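Local coordinates for protein probable threonyl-tRNA synthetase 1 (Aeropyrum pernix, PDB 3A32) that probably catalyses the ATP-dependent attachment of threonine to its tRNA, activating the amino acid as threonyl adenylate, and probably leaves mischarged seryl-tRNA to a separate editing subunit, at residues G67-E72 with S128-P133; N121-H126 with E299-E304; R292-V297 with E304-I309. All blocks are in the same frame, centred on the assembly; numbering follows the deposited sequence.

Interaction 1 of 3, residues G67-E72 with S128-P133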
ATOM      1  N   GLY A  67       4.889  -2.570 -17.497  1.00  5.97           N
ATOM      2  CA  GLY A  67       6.327  -2.469 -17.639  1.00  5.82           C
ATOM      3  C   GLY A  67       7.037  -1.475 -16.733  1.00  6.42           C
ATOM      4  O   GLY A  67       8.228  -1.165 -16.971  1.00  8.28           O
ATOM      5  N   TYR A  68       6.337  -0.954 -15.726  1.00  5.69           N
ATOM      6  CA  TYR A  68       6.945  -0.043 -14.768  1.00  5.22           C
ATOM      7  C   TYR A  68       7.443  -0.857 -13.621  1.00  5.24           C
ATOM      8  O   TYR A  68       6.807  -1.781 -13.182  1.00  4.42           O
ATOM      9  CB  TYR A  68       5.940   0.973 -14.182  1.00  5.00           C
ATOM     10  CG  TYR A  68       5.359   1.995 -15.147  1.00  5.58           C
ATOM     11  CD1 TYR A  68       5.766   3.342 -15.125  1.00  2.00           C
ATOM     12  CD2 TYR A  68       4.337   1.613 -16.064  1.00  7.18           C
ATOM     13  CE1 TYR A  68       5.214   4.260 -16.006  1.00  5.24           C
ATOM     14  CE2 TYR A  68       3.778   2.524 -16.956  1.00  3.04           C
ATOM     15  CZ  TYR A  68       4.209   3.836 -16.925  1.00  5.00           C
ATOM     16  OH  TYR A  68       3.609   4.710 -17.801  1.00  3.21           O
ATOM     17  N   TYR A  69       8.581  -0.470 -13.100  1.00  6.40           N
ATOM     18  CA  TYR A  69       9.022  -0.987 -11.839  1.00  6.82           C
ATOM     19  C   TYR A  69       8.289  -0.233 -10.753  1.00  6.21           C
ATOM     20  O   TYR A  69       8.272   0.991 -10.767  1.00  6.35           O
ATOM     21  CB  TYR A  69      10.470  -0.707 -11.704  1.00  6.63           C
ATOM     22  CG  TYR A  69      11.321  -1.275 -12.785  1.00  7.96           C
ATOM     23  CD1 TYR A  69      11.407  -2.659 -12.985  1.00  9.29           C
ATOM     24  CD2 TYR A  69      12.138  -0.430 -13.573  1.00 10.09           C
ATOM     25  CE1 TYR A  69      12.230  -3.181 -13.984  1.00 10.87           C
ATOM     26  CE2 TYR A  69      12.962  -0.947 -14.551  1.00  9.88           C
ATOM     27  CZ  TYR A  69      13.008  -2.311 -14.743  1.00  9.40           C
ATOM     28  OH  TYR A  69      13.832  -2.816 -15.694  1.00 12.73           O
ATOM     29  N   VAL A  70       7.684  -0.958  -9.814  1.00  5.77           N
ATOM     30  CA  VAL A  70       7.053  -0.282  -8.688  1.00  4.73           C
ATOM     31  C   VAL A  70       7.999  -0.087  -7.545  1.00  5.25           C
ATOM     32  O   VAL A  70       8.801  -0.981  -7.231  1.00  5.40           O
ATOM     33  CB  VAL A  70       5.709  -0.911  -8.262  1.00  5.16           C
ATOM     34  CG1 VAL A  70       4.780  -0.990  -9.547  1.00  4.57           C
ATOM     35  CG2 VAL A  70       5.897  -2.235  -7.588  1.00  3.17           C
ATOM     36  N   VAL A  71       7.948   1.104  -6.961  1.00  4.08           N
ATOM     37  CA  VAL A  71       8.847   1.454  -5.916  1.00  4.40           C
ATOM     38  C   VAL A  71       8.132   2.225  -4.816  1.00  5.65           C
ATOM     39  O   VAL A  71       6.978   2.677  -4.955  1.00  6.64           O
ATOM     40  CB  VAL A  71      10.110   2.226  -6.432  1.00  3.78           C
ATOM     41  CG1 VAL A  71      10.833   1.403  -7.518  1.00  2.55           C
ATOM     42  CG2 VAL A  71       9.751   3.628  -6.909  1.00  2.00           C
ATOM     43  N   GLU A  72       8.803   2.301  -3.695  1.00  6.52           N
ATOM     44  CA  GLU A  72       8.368   3.154  -2.588  1.00  9.44           C
ATOM     45  C   GLU A  72       9.647   3.866  -2.120  1.00  8.22           C
ATOM     46  O   GLU A  72      10.693   3.206  -1.897  1.00  7.95           O
ATOM     47  CB  GLU A  72       7.690   2.331  -1.484  1.00  8.18           C
ATOM     48  CG  GLU A  72       7.503   3.113  -0.167  1.00 15.73           C
ATOM     49  CD  GLU A  72       6.536   2.451   0.863  1.00 15.77           C
ATOM     50  OE1 GLU A  72       6.035   1.339   0.583  1.00 15.62           O
ATOM     51  OE2 GLU A  72       6.247   3.096   1.946  1.00 26.30           O
ATOM     52  N   SER A 128      24.655  -0.940 -18.801  1.00 16.07           N
ATOM     53  CA  SER A 128      23.751  -1.038 -19.962  1.00 16.57           C
ATOM     54  C   SER A 128      22.889  -2.297 -20.038  1.00 15.97           C
ATOM     55  O   SER A 128      22.042  -2.395 -20.939  1.00 16.69           O
ATOM     56  CB  SER A 128      24.527  -0.878 -21.286  1.00 16.58           C
ATOM     57  OG  SER A 128      25.490  -1.908 -21.390  1.00 16.58           O
ATOM     58  N   LYS A 129      23.074  -3.265 -19.133  1.00 15.72           N
ATOM     59  CA  LYS A 129      22.063  -4.361 -19.027  1.00 15.15           C
ATOM     60  C   LYS A 129      20.681  -3.851 -18.626  1.00 14.21           C
ATOM     61  O   LYS A 129      19.659  -4.494 -18.931  1.00 12.50           O
ATOM     62  CB  LYS A 129      22.484  -5.433 -18.035  1.00 16.38           C
ATOM     63  CG  LYS A 129      23.698  -6.244 -18.430  1.00 18.66           C
ATOM     64  CD  LYS A 129      23.662  -7.533 -17.661  1.00 21.37           C
ATOM     65  CE  LYS A 129      24.101  -7.336 -16.241  1.00 23.68           C
ATOM     66  NZ  LYS A 129      24.052  -8.695 -15.602  1.00 28.70           N
ATOM     67  N   LEU A 130      20.652  -2.696 -17.940  1.00 14.18           N
ATOM     68  CA  LEU A 130      19.377  -2.043 -17.579  1.00 14.06           C
ATOM     69  C   LEU A 130      18.704  -1.626 -18.885  1.00 14.54           C
ATOM     70  O   LEU A 130      19.303  -0.875 -19.661  1.00 15.30           O
ATOM     71  CB  LEU A 130      19.588  -0.803 -16.710  1.00 13.61           C
ATOM     72  CG  LEU A 130      18.345  -0.185 -16.028  1.00 13.73           C
ATOM     73  CD1 LEU A 130      17.716  -1.110 -14.958  1.00 13.70           C
ATOM     74  CD2 LEU A 130      18.695   1.146 -15.420  1.00 12.40           C
ATOM     75  N   PRO A 131      17.483  -2.128 -19.146  1.00 13.90           N
ATOM     76  CA  PRO A 131      16.823  -1.752 -20.389  1.00 13.97           C
ATOM     77  C   PRO A 131      16.268  -0.306 -20.398  1.00 13.92           C
ATOM     78  O   PRO A 131      15.915   0.261 -19.353  1.00 14.19           O
ATOM     79  CB  PRO A 131      15.681  -2.778 -20.516  1.00 13.61           C
ATOM     80  CG  PRO A 131      15.780  -3.682 -19.338  1.00 12.27           C
ATOM     81  CD  PRO A 131      16.642  -3.022 -18.329  1.00 13.71           C
ATOM     82  N   LEU A 132      16.240   0.288 -21.580  1.00 13.72           N
ATOM     83  CA  LEU A 132      15.543   1.541 -21.793  1.00 13.22           C
ATOM     84  C   LEU A 132      14.433   1.271 -22.812  1.00 13.52           C
ATOM     85  O   LEU A 132      14.616   0.468 -23.723  1.00 14.48           O
ATOM     86  CB  LEU A 132      16.513   2.603 -22.324  1.00 12.40           C
ATOM     87  CG  LEU A 132      17.713   2.974 -21.460  1.00 11.09           C
ATOM     88  CD1 LEU A 132      18.609   4.023 -22.138  1.00  5.32           C
ATOM     89  CD2 LEU A 132      17.283   3.440 -19.997  1.00 10.45           C
ATOM     90  N   PRO A 133      13.292   1.962 -22.696  1.00 13.40           N
ATOM     91  CA  PRO A 133      13.017   2.973 -21.648  1.00 13.02           C
ATOM     92  C   PRO A 133      12.987   2.389 -20.203  1.00 12.73           C
ATOM     93  O   PRO A 133      12.613   1.217 -19.978  1.00 12.53           O
ATOM     94  CB  PRO A 133      11.655   3.581 -22.051  1.00 12.80           C
ATOM     95  CG  PRO A 133      11.115   2.722 -23.158  1.00 12.36           C
ATOM     96  CD  PRO A 133      12.199   1.817 -23.681  1.00 13.07           C
TER
HETATM   97  O   HOH W   1      11.281  -0.066 -17.286  1.00 12.84           O
HETATM   98  O   HOH W   2       9.993  -1.057 -19.741  1.00 24.42           O
HETATM   99  O   HOH W   3      14.096  -0.703 -17.447  1.00 16.30           O
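Tyr69 meets Leu130 and Pro131 through the last atom of its side chain, a case of a contact made by a phenol tip and completed by water. CB points toward 128-133, and with CG set anti to the carbonyl carbon (chi1 -58°) the ring carries the hydroxyl across to the loop. The ring atoms themselves find no close partner in that loop; Leu46 of the second subunit packs against this side chain. At the tip, Tyr69 OH lies 3.9 Å from Pro131 CD, at the proline ring, and 4.3 Å from Leu130 CD1, a methyl of a buried leucine that also leans on Phe119 and Glu122. A water 2.8 Å from Tyr69 OH is hydrogen-bonded to it and donates a proton to Pro131 O, also at 2.8 Å. Nearer the backbone, two more waters lie between Gly67 O and Pro133 O, with longer spacings. Gly67, with positive phi, closes helix 48-65 in a Schellman motif shortly before strand 69-70. That short edge strand pairs in parallel with strand 134-143, so the contact belongs to the edge of the class II synthetase catalytic sheet, beside the dimer interface.

Interaction 2 of 3, residues N121-H126 with E299-E304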
ATOM      1  N   ASN A 121      21.410   4.192  -9.154  1.00  8.38           N
ATOM      2  CA  ASN A 121      21.953   3.008  -8.461  1.00  8.88           C
ATOM      3  C   ASN A 121      21.997   1.763  -9.379  1.00  8.83           C
ATOM      4  O   ASN A 121      22.953   1.018  -9.329  1.00  8.38           O
ATOM      5  CB  ASN A 121      21.188   2.706  -7.156  1.00  8.56           C
ATOM      6  CG  ASN A 121      21.676   1.442  -6.483  1.00  9.01           C
ATOM      7  OD1 ASN A 121      22.835   1.356  -6.042  1.00  8.09           O
ATOM      8  ND2 ASN A 121      20.795   0.443  -6.395  1.00  7.50           N
ATOM      9  N   GLU A 122      20.959   1.572 -10.208  1.00  8.30           N
ATOM     10  CA  GLU A 122      20.862   0.421 -11.092  1.00  9.59           C
ATOM     11  C   GLU A 122      21.869   0.514 -12.222  1.00 10.05           C
ATOM     12  O   GLU A 122      22.395  -0.505 -12.673  1.00  9.53           O
ATOM     13  CB  GLU A 122      19.434   0.227 -11.651  1.00  7.78           C
ATOM     14  CG  GLU A 122      18.372   0.108 -10.565  1.00  9.84           C
ATOM     15  CD  GLU A 122      18.385  -1.223  -9.757  1.00 10.80           C
ATOM     16  OE1 GLU A 122      19.191  -2.120 -10.017  1.00 11.39           O
ATOM     17  OE2 GLU A 122      17.582  -1.361  -8.825  1.00 10.36           O
ATOM     18  N   VAL A 123      22.146   1.739 -12.679  1.00 10.94           N
ATOM     19  CA  VAL A 123      23.177   1.919 -13.686  1.00 10.38           C
ATOM     20  C   VAL A 123      24.540   1.576 -13.082  1.00 10.74           C
ATOM     21  O   VAL A 123      25.336   0.878 -13.705  1.00 11.44           O
ATOM     22  CB  VAL A 123      23.070   3.340 -14.380  1.00 11.46           C
ATOM     23  CG1 VAL A 123      24.320   3.665 -15.300  1.00  9.43           C
ATOM     24  CG2 VAL A 123      21.798   3.414 -15.159  1.00  9.31           C
ATOM     25  N   ALA A 124      24.818   2.027 -11.863  1.00 11.16           N
ATOM     26  CA  ALA A 124      26.108   1.717 -11.246  1.00 11.50           C
ATOM     27  C   ALA A 124      26.335   0.185 -11.115  1.00 12.44           C
ATOM     28  O   ALA A 124      27.397  -0.307 -11.413  1.00 12.67           O
ATOM     29  CB  ALA A 124      26.250   2.406  -9.905  1.00 11.55           C
ATOM     30  N   LYS A 125      25.305  -0.546 -10.686  1.00 12.93           N
ATOM     31  CA  LYS A 125      25.330  -1.990 -10.499  1.00 12.02           C
ATOM     32  C   LYS A 125      25.339  -2.804 -11.814  1.00 13.35           C
ATOM     33  O   LYS A 125      26.120  -3.753 -11.932  1.00 12.36           O
ATOM     34  CB  LYS A 125      24.132  -2.358  -9.635  1.00 11.51           C
ATOM     35  CG  LYS A 125      24.280  -1.802  -8.187  1.00 11.60           C
ATOM     36  CD  LYS A 125      23.086  -2.135  -7.314  1.00 11.90           C
ATOM     37  CE  LYS A 125      23.017  -3.641  -7.098  1.00 11.94           C
ATOM     38  NZ  LYS A 125      21.902  -4.047  -6.212  1.00 13.68           N
ATOM     39  N   HIS A 126      24.488  -2.424 -12.796  1.00 13.42           N
ATOM     40  CA  HIS A 126      24.245  -3.231 -13.999  1.00 13.71           C
ATOM     41  C   HIS A 126      24.584  -2.563 -15.314  1.00 14.12           C
ATOM     42  O   HIS A 126      24.631  -3.229 -16.333  1.00 14.29           O
ATOM     43  CB  HIS A 126      22.806  -3.801 -13.992  1.00 13.00           C
ATOM     44  CG  HIS A 126      22.465  -4.475 -12.693  1.00 12.71           C
ATOM     45  ND1 HIS A 126      23.121  -5.605 -12.249  1.00  9.49           N
ATOM     46  CD2 HIS A 126      21.629  -4.110 -11.688  1.00 10.62           C
ATOM     47  CE1 HIS A 126      22.677  -5.931 -11.051  1.00  8.94           C
ATOM     48  NE2 HIS A 126      21.764  -5.048 -10.695  1.00 11.06           N
ATOM     49  N   GLU A 299      27.539   7.897 -21.990  1.00 21.64           N
ATOM     50  CA  GLU A 299      28.643   7.012 -21.632  1.00 22.34           C
ATOM     51  C   GLU A 299      28.285   5.532 -21.515  1.00 21.51           C
ATOM     52  O   GLU A 299      28.931   4.711 -22.144  1.00 22.36           O
ATOM     53  CB  GLU A 299      29.335   7.502 -20.371  1.00 22.52           C
ATOM     54  CG  GLU A 299      30.023   8.845 -20.597  1.00 28.10           C
ATOM     55  CD  GLU A 299      30.304   9.622 -19.313  1.00 34.76           C
ATOM     56  OE1 GLU A 299      30.099   9.080 -18.193  1.00 40.28           O
ATOM     57  OE2 GLU A 299      30.724  10.799 -19.425  1.00 38.26           O
ATOM     58  N   GLU A 300      27.241   5.202 -20.761  1.00 20.75           N
ATOM     59  CA  GLU A 300      26.848   3.808 -20.511  1.00 19.03           C
ATOM     60  C   GLU A 300      26.009   3.177 -21.611  1.00 18.17           C
ATOM     61  O   GLU A 300      26.128   1.982 -21.863  1.00 17.23           O
ATOM     62  CB  GLU A 300      26.094   3.682 -19.187  1.00 19.41           C
ATOM     63  CG  GLU A 300      26.844   4.167 -17.943  1.00 20.30           C
ATOM     64  CD  GLU A 300      28.135   3.388 -17.667  1.00 25.06           C
ATOM     65  OE1 GLU A 300      28.262   2.214 -18.083  1.00 27.07           O
ATOM     66  OE2 GLU A 300      29.042   3.959 -17.028  1.00 28.39           O
ATOM     67  N   PHE A 301      25.140   3.947 -22.265  1.00 17.72           N
ATOM     68  CA  PHE A 301      24.271   3.352 -23.284  1.00 17.24           C
ATOM     69  C   PHE A 301      24.615   3.766 -24.716  1.00 17.65           C
ATOM     70  O   PHE A 301      24.069   3.202 -25.670  1.00 17.64           O
ATOM     71  CB  PHE A 301      22.780   3.616 -22.998  1.00 16.97           C
ATOM     72  CG  PHE A 301      22.327   3.163 -21.656  1.00 15.14           C
ATOM     73  CD1 PHE A 301      21.601   1.999 -21.523  1.00 16.02           C
ATOM     74  CD2 PHE A 301      22.591   3.924 -20.519  1.00 15.52           C
ATOM     75  CE1 PHE A 301      21.168   1.559 -20.250  1.00 14.91           C
ATOM     76  CE2 PHE A 301      22.149   3.509 -19.242  1.00 15.18           C
ATOM     77  CZ  PHE A 301      21.448   2.331 -19.112  1.00 14.98           C
ATOM     78  N   GLY A 302      25.495   4.750 -24.869  1.00 17.93           N
ATOM     79  CA  GLY A 302      25.796   5.295 -26.210  1.00 19.09           C
ATOM     80  C   GLY A 302      24.588   5.923 -26.927  1.00 19.26           C
ATOM     81  O   GLY A 302      24.471   5.850 -28.166  1.00 18.32           O
ATOM     82  N   ILE A 303      23.681   6.500 -26.124  1.00 19.32           N
ATOM     83  CA  ILE A 303      22.517   7.232 -26.613  1.00 18.82           C
ATOM     84  C   ILE A 303      22.707   8.738 -26.381  1.00 18.71           C
ATOM     85  O   ILE A 303      22.963   9.175 -25.273  1.00 18.30           O
ATOM     86  CB  ILE A 303      21.214   6.666 -25.974  1.00 19.20           C
ATOM     87  CG1 ILE A 303      20.937   5.271 -26.547  1.00 19.75           C
ATOM     88  CG2 ILE A 303      20.013   7.575 -26.209  1.00 17.37           C
ATOM     89  CD1 ILE A 303      20.080   4.450 -25.692  1.00 21.77           C
ATOM     90  N   GLU A 304      22.578   9.515 -27.453  1.00 19.88           N
ATOM     91  CA  GLU A 304      22.737  10.982 -27.428  1.00 21.43           C
ATOM     92  C   GLU A 304      21.356  11.663 -27.308  1.00 19.87           C
ATOM     93  O   GLU A 304      21.235  12.694 -26.644  1.00 19.95           O
ATOM     94  CB  GLU A 304      23.475  11.481 -28.699  1.00 22.45           C
ATOM     95  CG  GLU A 304      24.425  12.686 -28.484  1.00 29.88           C
ATOM     96  CD  GLU A 304      25.935  12.297 -28.465  1.00 38.13           C
ATOM     97  OE1 GLU A 304      26.539  12.126 -29.553  1.00 42.42           O
ATOM     98  OE2 GLU A 304      26.532  12.171 -27.373  1.00 40.57           O
TER
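Val123 provides both halves of the apolar contact between helix 112-126 and the end of helix 293-301, one methyl for each of two partners. The first half is aliphatic: Val123 CG1 sits 3.7 Å from Glu300 CG, using the methylene part of an acidic side chain. Glu300 bends at its second torsion (chi2 -62°), which turns the carboxylate off the line of the chain while CG stays against the valine. The second half is aliphatic on aromatic. Val123 CG2 approaches the rim of the Phe301 ring close to its plane, 4.1 Å from CE2 and equally far from CZ, so the phenyl offers an edge here and not a face. Val123 is turned with CG1 anti to the backbone N (chi1 170°), which spreads the two methyls between these neighbours.

Charge enters from outside: the carboxylate of Glu300 has a long, weak ion pair with Arg127, and Lys125, on another side of its helix, bonds to Tyr14 O of the second subunit. Gly302, with positive phi, ends the helix just after Phe301. With apolar carbon alone joining the two segments, the contact depends on shape and burial, and Glu300 can serve it through CG while its charged end is directed elsewhere.

Interaction 3 of 3, residues R292-V297 with E304-I309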
ATOM      1  N   ARG A 292      23.081  14.760 -14.198  1.00 15.12           N
ATOM      2  CA  ARG A 292      24.059  14.307 -15.154  1.00 15.76           C
ATOM      3  C   ARG A 292      23.599  13.057 -15.891  1.00 15.16           C
ATOM      4  O   ARG A 292      24.401  12.157 -16.182  1.00 15.65           O
ATOM      5  CB  ARG A 292      25.427  14.158 -14.466  1.00 16.43           C
ATOM      6  CG  ARG A 292      25.951  15.537 -13.998  1.00 22.42           C
ATOM      7  CD  ARG A 292      26.844  15.393 -12.779  1.00 34.21           C
ATOM      8  NE  ARG A 292      27.251  16.660 -12.136  1.00 39.21           N
ATOM      9  CZ  ARG A 292      28.221  16.746 -11.222  1.00 42.45           C
ATOM     10  NH1 ARG A 292      28.894  15.661 -10.862  1.00 43.88           N
ATOM     11  NH2 ARG A 292      28.534  17.910 -10.668  1.00 44.85           N
ATOM     12  N   LEU A 293      22.312  13.038 -16.250  1.00 14.03           N
ATOM     13  CA  LEU A 293      21.707  11.888 -16.925  1.00 13.34           C
ATOM     14  C   LEU A 293      22.076  11.768 -18.387  1.00 13.46           C
ATOM     15  O   LEU A 293      22.161  10.652 -18.916  1.00 13.14           O
ATOM     16  CB  LEU A 293      20.182  11.889 -16.759  1.00 13.47           C
ATOM     17  CG  LEU A 293      19.683  11.934 -15.287  1.00 10.97           C
ATOM     18  CD1 LEU A 293      18.180  11.776 -15.238  1.00  4.40           C
ATOM     19  CD2 LEU A 293      20.445  10.845 -14.412  1.00  9.09           C
ATOM     20  N   TYR A 294      22.251  12.922 -19.031  1.00 13.07           N
ATOM     21  CA  TYR A 294      22.682  13.004 -20.422  1.00 13.28           C
ATOM     22  C   TYR A 294      24.105  12.379 -20.569  1.00 13.10           C
ATOM     23  O   TYR A 294      24.339  11.617 -21.476  1.00 10.75           O
ATOM     24  CB  TYR A 294      22.684  14.456 -20.906  1.00 12.28           C
ATOM     25  CG  TYR A 294      21.339  15.100 -21.189  1.00 11.83           C
ATOM     26  CD1 TYR A 294      20.279  14.364 -21.700  1.00 14.00           C
ATOM     27  CD2 TYR A 294      21.139  16.464 -20.955  1.00 10.87           C
ATOM     28  CE1 TYR A 294      19.070  14.944 -21.965  1.00 13.82           C
ATOM     29  CE2 TYR A 294      19.929  17.067 -21.234  1.00  9.28           C
ATOM     30  CZ  TYR A 294      18.895  16.299 -21.737  1.00 13.51           C
ATOM     31  OH  TYR A 294      17.674  16.859 -22.063  1.00 13.41           O
ATOM     32  N   ASP A 295      25.003  12.727 -19.642  1.00 14.16           N
ATOM     33  CA  ASP A 295      26.336  12.133 -19.513  1.00 15.55           C
ATOM     34  C   ASP A 295      26.271  10.635 -19.269  1.00 15.79           C
ATOM     35  O   ASP A 295      26.829   9.858 -20.052  1.00 16.41           O
ATOM     36  CB  ASP A 295      27.149  12.850 -18.425  1.00 15.28           C
ATOM     37  CG  ASP A 295      27.539  14.272 -18.843  1.00 19.53           C
ATOM     38  OD1 ASP A 295      27.618  14.529 -20.067  1.00 20.27           O
ATOM     39  OD2 ASP A 295      27.739  15.140 -17.960  1.00 23.78           O
ATOM     40  N   VAL A 296      25.544  10.239 -18.223  1.00 15.29           N
ATOM     41  CA  VAL A 296      25.395   8.841 -17.848  1.00 15.64           C
ATOM     42  C   VAL A 296      24.813   7.972 -18.972  1.00 15.56           C
ATOM     43  O   VAL A 296      25.321   6.891 -19.262  1.00 17.09           O
ATOM     44  CB  VAL A 296      24.595   8.714 -16.493  1.00 16.12           C
ATOM     45  CG1 VAL A 296      23.996   7.339 -16.355  1.00 16.28           C
ATOM     46  CG2 VAL A 296      25.508   9.031 -15.329  1.00 15.63           C
ATOM     47  N   VAL A 297      23.777   8.448 -19.640  1.00 15.60           N
ATOM     48  CA  VAL A 297      23.170   7.703 -20.766  1.00 15.51           C
ATOM     49  C   VAL A 297      24.082   7.626 -21.992  1.00 16.84           C
ATOM     50  O   VAL A 297      24.078   6.639 -22.740  1.00 16.31           O
ATOM     51  CB  VAL A 297      21.771   8.298 -21.126  1.00 14.83           C
ATOM     52  CG1 VAL A 297      21.185   7.684 -22.381  1.00 10.51           C
ATOM     53  CG2 VAL A 297      20.829   8.111 -19.948  1.00 14.63           C
ATOM     54  N   GLU A 304      22.578   9.515 -27.453  1.00 19.88           N
ATOM     55  CA  GLU A 304      22.737  10.982 -27.428  1.00 21.43           C
ATOM     56  C   GLU A 304      21.356  11.663 -27.308  1.00 19.87           C
ATOM     57  O   GLU A 304      21.235  12.694 -26.644  1.00 19.95           O
ATOM     58  CB  GLU A 304      23.475  11.481 -28.699  1.00 22.45           C
ATOM     59  CG  GLU A 304      24.425  12.686 -28.484  1.00 29.88           C
ATOM     60  CD  GLU A 304      25.935  12.297 -28.465  1.00 38.13           C
ATOM     61  OE1 GLU A 304      26.539  12.126 -29.553  1.00 42.42           O
ATOM     62  OE2 GLU A 304      26.532  12.171 -27.373  1.00 40.57           O
ATOM     63  N   GLU A 305      20.336  11.078 -27.948  1.00 17.71           N
ATOM     64  CA  GLU A 305      18.960  11.569 -27.852  1.00 16.92           C
ATOM     65  C   GLU A 305      18.131  10.799 -26.818  1.00 15.17           C
ATOM     66  O   GLU A 305      17.763   9.676 -27.039  1.00 15.03           O
ATOM     67  CB  GLU A 305      18.243  11.535 -29.201  1.00 16.76           C
ATOM     68  CG  GLU A 305      17.138  12.594 -29.280  1.00 18.46           C
ATOM     69  CD  GLU A 305      16.133  12.360 -30.412  1.00 23.40           C
ATOM     70  OE1 GLU A 305      16.439  11.559 -31.336  1.00 22.64           O
ATOM     71  OE2 GLU A 305      15.026  12.980 -30.361  1.00 21.36           O
ATOM     72  N   VAL A 306      17.851  11.419 -25.687  1.00 14.32           N
ATOM     73  CA  VAL A 306      17.086  10.775 -24.628  1.00 12.74           C
ATOM     74  C   VAL A 306      16.209  11.835 -23.939  1.00 12.85           C
ATOM     75  O   VAL A 306      16.579  13.006 -23.872  1.00 11.30           O
ATOM     76  CB  VAL A 306      18.011  10.036 -23.608  1.00 12.49           C
ATOM     77  CG1 VAL A 306      18.870  11.006 -22.822  1.00 11.95           C
ATOM     78  CG2 VAL A 306      17.202   9.143 -22.631  1.00 10.40           C
ATOM     79  N   TYR A 307      15.058  11.405 -23.411  1.00 12.31           N
ATOM     80  CA  TYR A 307      14.133  12.306 -22.711  1.00 11.52           C
ATOM     81  C   TYR A 307      13.797  11.805 -21.323  1.00 11.09           C
ATOM     82  O   TYR A 307      13.733  10.594 -21.094  1.00 10.76           O
ATOM     83  CB  TYR A 307      12.833  12.509 -23.543  1.00 11.53           C
ATOM     84  CG  TYR A 307      13.138  13.125 -24.900  1.00 12.33           C
ATOM     85  CD1 TYR A 307      13.260  14.513 -25.049  1.00 11.82           C
ATOM     86  CD2 TYR A 307      13.392  12.309 -26.014  1.00 11.73           C
ATOM     87  CE1 TYR A 307      13.595  15.064 -26.270  1.00 10.61           C
ATOM     88  CE2 TYR A 307      13.717  12.848 -27.238  1.00 10.52           C
ATOM     89  CZ  TYR A 307      13.823  14.234 -27.353  1.00 11.13           C
ATOM     90  OH  TYR A 307      14.150  14.776 -28.572  1.00 14.12           O
ATOM     91  N   ILE A 308      13.574  12.759 -20.419  1.00 10.39           N
ATOM     92  CA  ILE A 308      13.152  12.516 -19.053  1.00  9.66           C
ATOM     93  C   ILE A 308      11.702  13.019 -18.892  1.00  9.74           C
ATOM     94  O   ILE A 308      11.361  14.178 -19.227  1.00  9.51           O
ATOM     95  CB  ILE A 308      14.095  13.198 -18.040  1.00  8.97           C
ATOM     96  CG1 ILE A 308      15.365  12.389 -17.802  1.00 11.22           C
ATOM     97  CG2 ILE A 308      13.427  13.277 -16.677  1.00 11.45           C
ATOM     98  CD1 ILE A 308      16.346  12.188 -18.991  1.00 11.25           C
ATOM     99  N   ILE A 309      10.839  12.130 -18.409  1.00  8.01           N
ATOM    100  CA  ILE A 309       9.443  12.459 -18.315  1.00  6.36           C
ATOM    101  C   ILE A 309       8.929  12.211 -16.890  1.00  6.43           C
ATOM    102  O   ILE A 309       9.225  11.183 -16.287  1.00  5.84           O
ATOM    103  CB  ILE A 309       8.605  11.663 -19.379  1.00  5.82           C
ATOM    104  CG1 ILE A 309       8.976  12.102 -20.791  1.00  4.95           C
ATOM    105  CG2 ILE A 309       7.088  11.813 -19.120  1.00  4.60           C
ATOM    106  CD1 ILE A 309       8.419  11.245 -21.920  1.00  4.13           C
TER
HETATM  107  O   HOH W   4      15.712  15.564 -23.318  1.00 15.48           O
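Tyr294 OH and Val306 O are joined by one water, which donates to both, at 2.7 Å from the hydroxyl and 2.8 Å from the carbonyl oxygen. The hydroxyl is also hydrogen-bonded to Glu224, so two partners grip it. Both the water and Val306 O lie in the plane of the Tyr294 ring, at its edge; the carbonyl oxygen comes within 3.7 Å of CE1. The ring edge thus faces a strand carbonyl while the hydroxyl reaches the water.

Beside this water bridge, Val306 is the meeting point of two helix side chains. Its CG1 occupies the position between backbone N and carbonyl carbon (chi1 67°) and faces the helix, 3.8 Å from Tyr294 CD1. From one turn along, Val297 extends CG1 to meet it tip to tip at 4.1 Å. Farther up the strand, Leu293 and Ile308 cross at about a right angle, with Leu293 CD1 3.9 Å from Ile308 CG1. Alternation along the strand turns Tyr307 the other way, where its hydroxyl donates to the anti lone pair of Glu305 OE2.

A tight connection links helix 293-301 to the strand. The axis of 293-297 and that of strand 306-309 approach to 9.8 Å, with 132° between their N-to-C directions. The strand pairs with strand 159-170 through Tyr307 and Val169, and leads on to the zinc ligand His310. Pro288 of helix 287-290 touches Leu293, Tyr294 and Ile308, while helix 112-126 packs on the helix through Ile116, Leu120 and Val123.

In the fold
Interactions 2 and 3 share helix 293-301: its first turn packs on strand 306-316 in interaction 3, and its last residues meet helix 112-126 in interaction 2. Val123 and Val296 join the two directly. Interaction 1 is linked to interaction 2 by Phe301, which lies against Leu130 and Leu132 of the loop after helix 112-126, and it reaches the same catalytic sheet as interaction 3 from the edge strand. Burial and chemistry change together. Interaction 3 is buried and mainly apolar, with one bridging water; interaction 2 is partly buried and apolar; interaction 1 is small, partly buried and rich in water. Segments of all three touch the second subunit.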